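Local coordinates for peroxisomal fatty acid beta-oxidation multifunctional protein MFP2 (Arabidopsis thaliana, PDB 2WTB) that carries out successive steps of peroxisomal fatty acid beta-oxidation during seed germination, hydrating long-chain enoyl-CoA and dehydrogenating 3-hydroxyacyl-CoA, at residues V546-A551 with M566-M571; T486-G491 with L654-I659. All coordinates share one frame; numbering follows the deposited sequence.

Contact 1: residues V546-A551 with M566-M571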
ATOM      1  N   VAL A 546     -16.781   9.373  18.871  1.00103.88           N
ATOM      2  CA  VAL A 546     -16.062   9.857  17.699  1.00 93.87           C
ATOM      3  C   VAL A 546     -16.902   9.719  16.436  1.00100.35           C
ATOM      4  O   VAL A 546     -17.049  10.669  15.667  1.00 94.79           O
ATOM      5  CB  VAL A 546     -14.743   9.092  17.497  1.00 78.83           C
ATOM      6  CG1 VAL A 546     -14.032   9.582  16.247  1.00 75.59           C
ATOM      7  CG2 VAL A 546     -13.853   9.244  18.720  1.00 77.27           C
ATOM      8  N   ALA A 547     -17.449   8.524  16.229  1.00109.39           N
ATOM      9  CA  ALA A 547     -18.257   8.237  15.051  1.00103.21           C
ATOM     10  C   ALA A 547     -19.428   9.204  14.928  1.00 96.92           C
ATOM     11  O   ALA A 547     -19.801   9.604  13.827  1.00104.53           O
ATOM     12  CB  ALA A 547     -18.756   6.802  15.089  1.00 98.04           C
ATOM     13  N   ILE A 548     -20.004   9.579  16.065  1.00 90.12           N
ATOM     14  CA  ILE A 548     -21.155  10.471  16.072  1.00 95.93           C
ATOM     15  C   ILE A 548     -20.724  11.930  15.940  1.00 94.51           C
ATOM     16  O   ILE A 548     -21.499  12.776  15.497  1.00 93.83           O
ATOM     17  CB  ILE A 548     -22.008  10.288  17.346  1.00102.78           C
ATOM     18  CG1 ILE A 548     -23.424  10.824  17.124  1.00101.44           C
ATOM     19  CG2 ILE A 548     -21.346  10.962  18.539  1.00107.83           C
ATOM     20  CD1 ILE A 548     -24.324  10.676  18.330  1.00111.07           C
ATOM     21  N   ALA A 549     -19.485  12.217  16.321  1.00104.69           N
ATOM     22  CA  ALA A 549     -18.959  13.576  16.245  1.00111.09           C
ATOM     23  C   ALA A 549     -18.537  13.930  14.822  1.00114.95           C
ATOM     24  O   ALA A 549     -18.662  15.077  14.393  1.00119.90           O
ATOM     25  CB  ALA A 549     -17.792  13.749  17.204  1.00107.61           C
ATOM     26  N   THR A 550     -18.039  12.936  14.093  1.00107.14           N
ATOM     27  CA  THR A 550     -17.582  13.144  12.724  1.00103.07           C
ATOM     28  C   THR A 550     -18.734  13.072  11.726  1.00 99.06           C
ATOM     29  O   THR A 550     -18.615  13.542  10.594  1.00 98.83           O
ATOM     30  CB  THR A 550     -16.513  12.115  12.333  1.00101.91           C
ATOM     31  OG1 THR A 550     -16.953  10.807  12.714  1.00102.27           O
ATOM     32  CG2 THR A 550     -15.200  12.423  13.033  1.00105.24           C
ATOM     33  N   ALA A 551     -19.845  12.480  12.151  1.00 90.12           N
ATOM     34  CA  ALA A 551     -21.026  12.372  11.302  1.00 94.98           C
ATOM     35  C   ALA A 551     -21.839  13.662  11.331  1.00 96.88           C
ATOM     36  O   ALA A 551     -22.500  14.014  10.353  1.00 92.66           O
ATOM     37  CB  ALA A 551     -21.886  11.191  11.734  1.00 90.45           C
ATOM     38  N   MET A 566     -31.076   7.541  15.580  1.00110.66           N
ATOM     39  CA  MET A 566     -31.023   7.804  17.011  1.00110.49           C
ATOM     40  C   MET A 566     -30.480   6.601  17.778  1.00112.47           C
ATOM     41  O   MET A 566     -30.390   6.626  19.005  1.00114.15           O
ATOM     42  CB  MET A 566     -32.413   8.181  17.532  1.00109.25           C
ATOM     43  CG  MET A 566     -32.394   9.054  18.775  1.00108.22           C
ATOM     44  SD  MET A 566     -31.705  10.690  18.453  1.00143.43           S
ATOM     45  CE  MET A 566     -32.904  11.345  17.294  1.00102.47           C
ATOM     46  N   ILE A 567     -30.111   5.552  17.046  1.00112.82           N
ATOM     47  CA  ILE A 567     -29.611   4.324  17.660  1.00114.85           C
ATOM     48  C   ILE A 567     -28.421   4.580  18.583  1.00115.32           C
ATOM     49  O   ILE A 567     -28.475   4.272  19.773  1.00116.26           O
ATOM     50  CB  ILE A 567     -29.221   3.273  16.597  1.00103.00           C
ATOM     51  CG1 ILE A 567     -30.457   2.816  15.821  1.00 97.48           C
ATOM     52  CG2 ILE A 567     -28.535   2.080  17.250  1.00 88.94           C
ATOM     53  CD1 ILE A 567     -30.165   1.757  14.782  1.00 89.37           C
ATOM     54  N   ILE A 568     -27.350   5.143  18.033  1.00111.50           N
ATOM     55  CA  ILE A 568     -26.147   5.411  18.815  1.00107.15           C
ATOM     56  C   ILE A 568     -26.411   6.294  20.038  1.00107.45           C
ATOM     57  O   ILE A 568     -26.052   5.922  21.155  1.00108.91           O
ATOM     58  CB  ILE A 568     -25.024   6.030  17.956  1.00100.11           C
ATOM     59  CG1 ILE A 568     -24.413   4.972  17.038  1.00 97.69           C
ATOM     60  CG2 ILE A 568     -23.948   6.637  18.842  1.00 98.75           C
ATOM     61  CD1 ILE A 568     -23.209   5.460  16.267  1.00 90.00           C
ATOM     62  N   PRO A 569     -27.035   7.467  19.831  1.00106.89           N
ATOM     63  CA  PRO A 569     -27.305   8.369  20.957  1.00108.67           C
ATOM     64  C   PRO A 569     -28.035   7.671  22.102  1.00112.84           C
ATOM     65  O   PRO A 569     -27.649   7.829  23.260  1.00110.50           O
ATOM     66  CB  PRO A 569     -28.201   9.442  20.333  1.00103.47           C
ATOM     67  CG  PRO A 569     -27.805   9.462  18.901  1.00 99.32           C
ATOM     68  CD  PRO A 569     -27.498   8.034  18.552  1.00105.42           C
ATOM     69  N   LEU A 570     -29.072   6.907  21.776  1.00118.26           N
ATOM     70  CA  LEU A 570     -29.846   6.193  22.787  1.00120.80           C
ATOM     71  C   LEU A 570     -28.977   5.220  23.582  1.00134.32           C
ATOM     72  O   LEU A 570     -29.251   4.942  24.749  1.00143.95           O
ATOM     73  CB  LEU A 570     -31.016   5.450  22.142  1.00110.13           C
ATOM     74  CG  LEU A 570     -32.160   6.318  21.618  1.00107.95           C
ATOM     75  CD1 LEU A 570     -33.127   5.493  20.784  1.00110.16           C
ATOM     76  CD2 LEU A 570     -32.884   6.999  22.768  1.00109.76           C
ATOM     77  N   MET A 571     -27.933   4.703  22.943  1.00131.44           N
ATOM     78  CA  MET A 571     -27.013   3.787  23.604  1.00127.41           C
ATOM     79  C   MET A 571     -26.057   4.549  24.514  1.00129.83           C
ATOM     80  O   MET A 571     -25.714   4.083  25.601  1.00125.64           O
ATOM     81  CB  MET A 571     -26.220   2.983  22.573  1.00121.82           C
ATOM     82  CG  MET A 571     -27.073   2.124  21.659  1.00116.98           C
ATOM     83  SD  MET A 571     -26.083   1.214  20.459  1.00169.74           S
ATOM     84  CE  MET A 571     -25.055   0.231  21.547  1.00111.91           C
TER
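Ile548 of helix 544-557 and Ile568 of helix 567-572 mark the closest backbone approach, with their CA atoms 7.6 Å apart. No hydrogen bond crosses between the segments. The contact is apolar and rests on one methyl group, CD1 of Ile548. CG1 of Ile548 lies opposite the backbone N (chi1 -160°), and chi2 is also extended. The chain therefore reaches straight out from its helix. Its CD1 comes to 3.7 Å from CG of Pro569, and CD of the same ring is also near. The same CD1 lies 4.1 Å from CG2 of Ile568. The two isoleucines run antiparallel alongside each other, and CD1 of Ile568 points back toward the first helix, 4.8 Å from CB of Ala547, a looser approach. Pro569 sits in the first turn of its helix, where its missing N-H costs no helical bond. Ile568 is buried and also packs on Phe544, on Met510 of helix 498-514 and on Cys539 of helix 535-542. It thus joins both of those helices to the pair described here. Helices 544-557 and 567-572 follow one another in the chain and pack through a few apolar side chains, within the all-helical C-terminal domain of the 3-hydroxyacyl-CoA dehydrogenase family.

Contact 2: residues T486-G491 with L654-I659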
ATOM      1  N   THR A 486       1.367   7.729   2.276  1.00 50.27           N
ATOM      2  CA  THR A 486       0.881   7.877   0.909  1.00 50.37           C
ATOM      3  C   THR A 486      -0.077   9.059   0.837  1.00 62.70           C
ATOM      4  O   THR A 486      -1.208   8.978   1.315  1.00 68.15           O
ATOM      5  CB  THR A 486       0.185   6.606   0.402  1.00 48.88           C
ATOM      6  OG1 THR A 486       1.164   5.588   0.173  1.00 66.38           O
ATOM      7  CG2 THR A 486      -0.555   6.883  -0.900  1.00 40.92           C
ATOM      8  N   PRO A 487       0.386  10.169   0.246  1.00 56.55           N
ATOM      9  CA  PRO A 487      -0.364  11.424   0.217  1.00 52.96           C
ATOM     10  C   PRO A 487      -1.348  11.483  -0.935  1.00 55.55           C
ATOM     11  O   PRO A 487      -1.027  11.054  -2.042  1.00 60.81           O
ATOM     12  CB  PRO A 487       0.727  12.482  -0.015  1.00 50.89           C
ATOM     13  CG  PRO A 487       2.046  11.738  -0.010  1.00 53.87           C
ATOM     14  CD  PRO A 487       1.719  10.327  -0.350  1.00 53.98           C
ATOM     15  N   VAL A 488      -2.540  12.002  -0.661  1.00 47.41           N
ATOM     16  CA  VAL A 488      -3.448  12.431  -1.711  1.00 53.76           C
ATOM     17  C   VAL A 488      -3.770  13.904  -1.487  1.00 53.59           C
ATOM     18  O   VAL A 488      -3.986  14.332  -0.353  1.00 56.76           O
ATOM     19  CB  VAL A 488      -4.750  11.605  -1.738  1.00 53.95           C
ATOM     20  CG1 VAL A 488      -4.484  10.222  -2.302  1.00 60.16           C
ATOM     21  CG2 VAL A 488      -5.358  11.518  -0.348  1.00 57.25           C
ATOM     22  N   VAL A 489      -3.778  14.681  -2.564  1.00 47.70           N
ATOM     23  CA  VAL A 489      -4.072  16.106  -2.466  1.00 39.02           C
ATOM     24  C   VAL A 489      -5.545  16.367  -2.744  1.00 38.73           C
ATOM     25  O   VAL A 489      -5.988  16.319  -3.890  1.00 55.16           O
ATOM     26  CB  VAL A 489      -3.205  16.937  -3.437  1.00 47.27           C
ATOM     27  CG1 VAL A 489      -3.602  18.402  -3.377  1.00 55.12           C
ATOM     28  CG2 VAL A 489      -1.728  16.765  -3.110  1.00 40.55           C
ATOM     29  N   VAL A 490      -6.301  16.643  -1.689  1.00 43.14           N
ATOM     30  CA  VAL A 490      -7.738  16.849  -1.822  1.00 55.49           C
ATOM     31  C   VAL A 490      -8.122  18.305  -1.585  1.00 62.55           C
ATOM     32  O   VAL A 490      -7.339  19.084  -1.038  1.00 64.96           O
ATOM     33  CB  VAL A 490      -8.535  15.933  -0.865  1.00 53.53           C
ATOM     34  CG1 VAL A 490      -8.218  14.474  -1.150  1.00 50.97           C
ATOM     35  CG2 VAL A 490      -8.233  16.278   0.588  1.00 48.94           C
ATOM     36  N   GLY A 491      -9.334  18.664  -2.004  1.00 59.46           N
ATOM     37  CA  GLY A 491      -9.811  20.029  -1.893  1.00 51.92           C
ATOM     38  C   GLY A 491     -10.539  20.294  -0.592  1.00 59.11           C
ATOM     39  O   GLY A 491     -10.925  19.364   0.115  1.00 65.36           O
ATOM     40  N   LEU A 654      -9.166   8.503  -5.511  1.00 58.74           N
ATOM     41  CA  LEU A 654     -10.279   8.049  -4.687  1.00 57.71           C
ATOM     42  C   LEU A 654     -10.129   6.568  -4.333  1.00 69.50           C
ATOM     43  O   LEU A 654     -10.449   6.151  -3.219  1.00 63.93           O
ATOM     44  CB  LEU A 654     -11.607   8.290  -5.401  1.00 49.37           C
ATOM     45  CG  LEU A 654     -12.030   9.752  -5.551  1.00 60.99           C
ATOM     46  CD1 LEU A 654     -13.448   9.834  -6.093  1.00 67.52           C
ATOM     47  CD2 LEU A 654     -11.919  10.478  -4.220  1.00 51.95           C
ATOM     48  N   ASP A 655      -9.635   5.783  -5.287  1.00 68.35           N
ATOM     49  CA  ASP A 655      -9.396   4.360  -5.067  1.00 67.10           C
ATOM     50  C   ASP A 655      -8.429   4.143  -3.909  1.00 73.69           C
ATOM     51  O   ASP A 655      -8.771   3.485  -2.924  1.00 76.07           O
ATOM     52  CB  ASP A 655      -8.855   3.701  -6.338  1.00 68.08           C
ATOM     53  CG  ASP A 655      -9.890   3.636  -7.446  1.00 75.23           C
ATOM     54  OD1 ASP A 655     -11.096   3.588  -7.130  1.00 73.48           O
ATOM     55  OD2 ASP A 655      -9.500   3.627  -8.633  1.00 76.84           O
ATOM     56  N   ILE A 656      -7.226   4.700  -4.032  1.00 69.44           N
ATOM     57  CA  ILE A 656      -6.218   4.601  -2.980  1.00 63.99           C
ATOM     58  C   ILE A 656      -6.747   5.127  -1.649  1.00 59.74           C
ATOM     59  O   ILE A 656      -6.462   4.563  -0.592  1.00 66.50           O
ATOM     60  CB  ILE A 656      -4.915   5.352  -3.354  1.00 63.43           C
ATOM     61  CG1 ILE A 656      -3.904   4.393  -3.982  1.00 64.48           C
ATOM     62  CG2 ILE A 656      -4.282   5.979  -2.125  1.00 61.93           C
ATOM     63  CD1 ILE A 656      -4.458   3.566  -5.104  1.00 73.36           C
ATOM     64  N   ALA A 657      -7.525   6.202  -1.705  1.00 48.39           N
ATOM     65  CA  ALA A 657      -8.058   6.813  -0.493  1.00 46.94           C
ATOM     66  C   ALA A 657      -8.950   5.843   0.274  1.00 55.79           C
ATOM     67  O   ALA A 657      -8.705   5.556   1.443  1.00 60.62           O
ATOM     68  CB  ALA A 657      -8.809   8.096  -0.821  1.00 46.31           C
ATOM     69  N   GLY A 658      -9.984   5.339  -0.392  1.00 64.54           N
ATOM     70  CA  GLY A 658     -10.882   4.379   0.219  1.00 59.94           C
ATOM     71  C   GLY A 658     -10.131   3.148   0.682  1.00 70.68           C
ATOM     72  O   GLY A 658     -10.358   2.641   1.780  1.00 81.94           O
ATOM     73  N   ILE A 659      -9.224   2.671  -0.162  1.00 67.22           N
ATOM     74  CA  ILE A 659      -8.419   1.497   0.152  1.00 65.77           C
ATOM     75  C   ILE A 659      -7.570   1.702   1.400  1.00 69.93           C
ATOM     76  O   ILE A 659      -7.601   0.893   2.324  1.00 70.99           O
ATOM     77  CB  ILE A 659      -7.483   1.134  -1.018  1.00 65.42           C
ATOM     78  CG1 ILE A 659      -8.268   0.441  -2.134  1.00 78.68           C
ATOM     79  CG2 ILE A 659      -6.338   0.252  -0.537  1.00 56.86           C
ATOM     80  CD1 ILE A 659      -7.441   0.141  -3.364  1.00 81.92           C
TER
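This is a buried apolar contact between a strand and a helix. Thr486 and Val488 of strand 486-491 meet Ile656 of helix 651-662. The strand lies at the edge of the sheet of the NAD-binding domain and pairs in parallel with strand 459-464. The backbones come nearest at Val488 and Ala657, with CA atoms 7.4 Å apart. One methyl, CG2 of Ile656, does most of the touching. It lies 4.0 Å from CG2 of Thr486 and 4.3 Å from CG1 of Val488. The side chains of Thr486 and Ile656 lie roughly perpendicular. In Thr486 the methyl is opposite the backbone N and the hydroxyl is beside it (chi1 -72°). The methyl faces the isoleucine, while OG1 hydrogen-bonds to OE1 of Gln293. CD1 of Ile656 turns off from the strand, and its side chain also touches Ser292 of helix 281-294. Ala657 comes less close, its CB 4.9 Å from CG2 of Val488. Pro487 and Val489 pack instead on Leu477 of helix 470-482. Strand 459-464, helix 470-482 and strand 486-491 form a beta-alpha-beta crossover. Its helix lies on one face of the last strand, and the late helix 651-662 packs on the other.

From the N terminus, the chain first passes through the hydratase/isomerase region and most of the NAD-binding domain. It then reaches strand 486-491, the first half of contact 2. The 162 residues that follow contain many helices and no strand. Within them, contact 1 closes a short loop between 546-551 and 566-571. The chain goes on to 654-659, which returns to the strand and closes contact 2. Contact 1 is therefore nested inside contact 2. The two do not touch: their centres are 26 Å apart and their nearest atoms about 14 Å. Contact 1 joins neighbouring helices locally, whereas contact 2 ties the sheet to a helix much later in the chain.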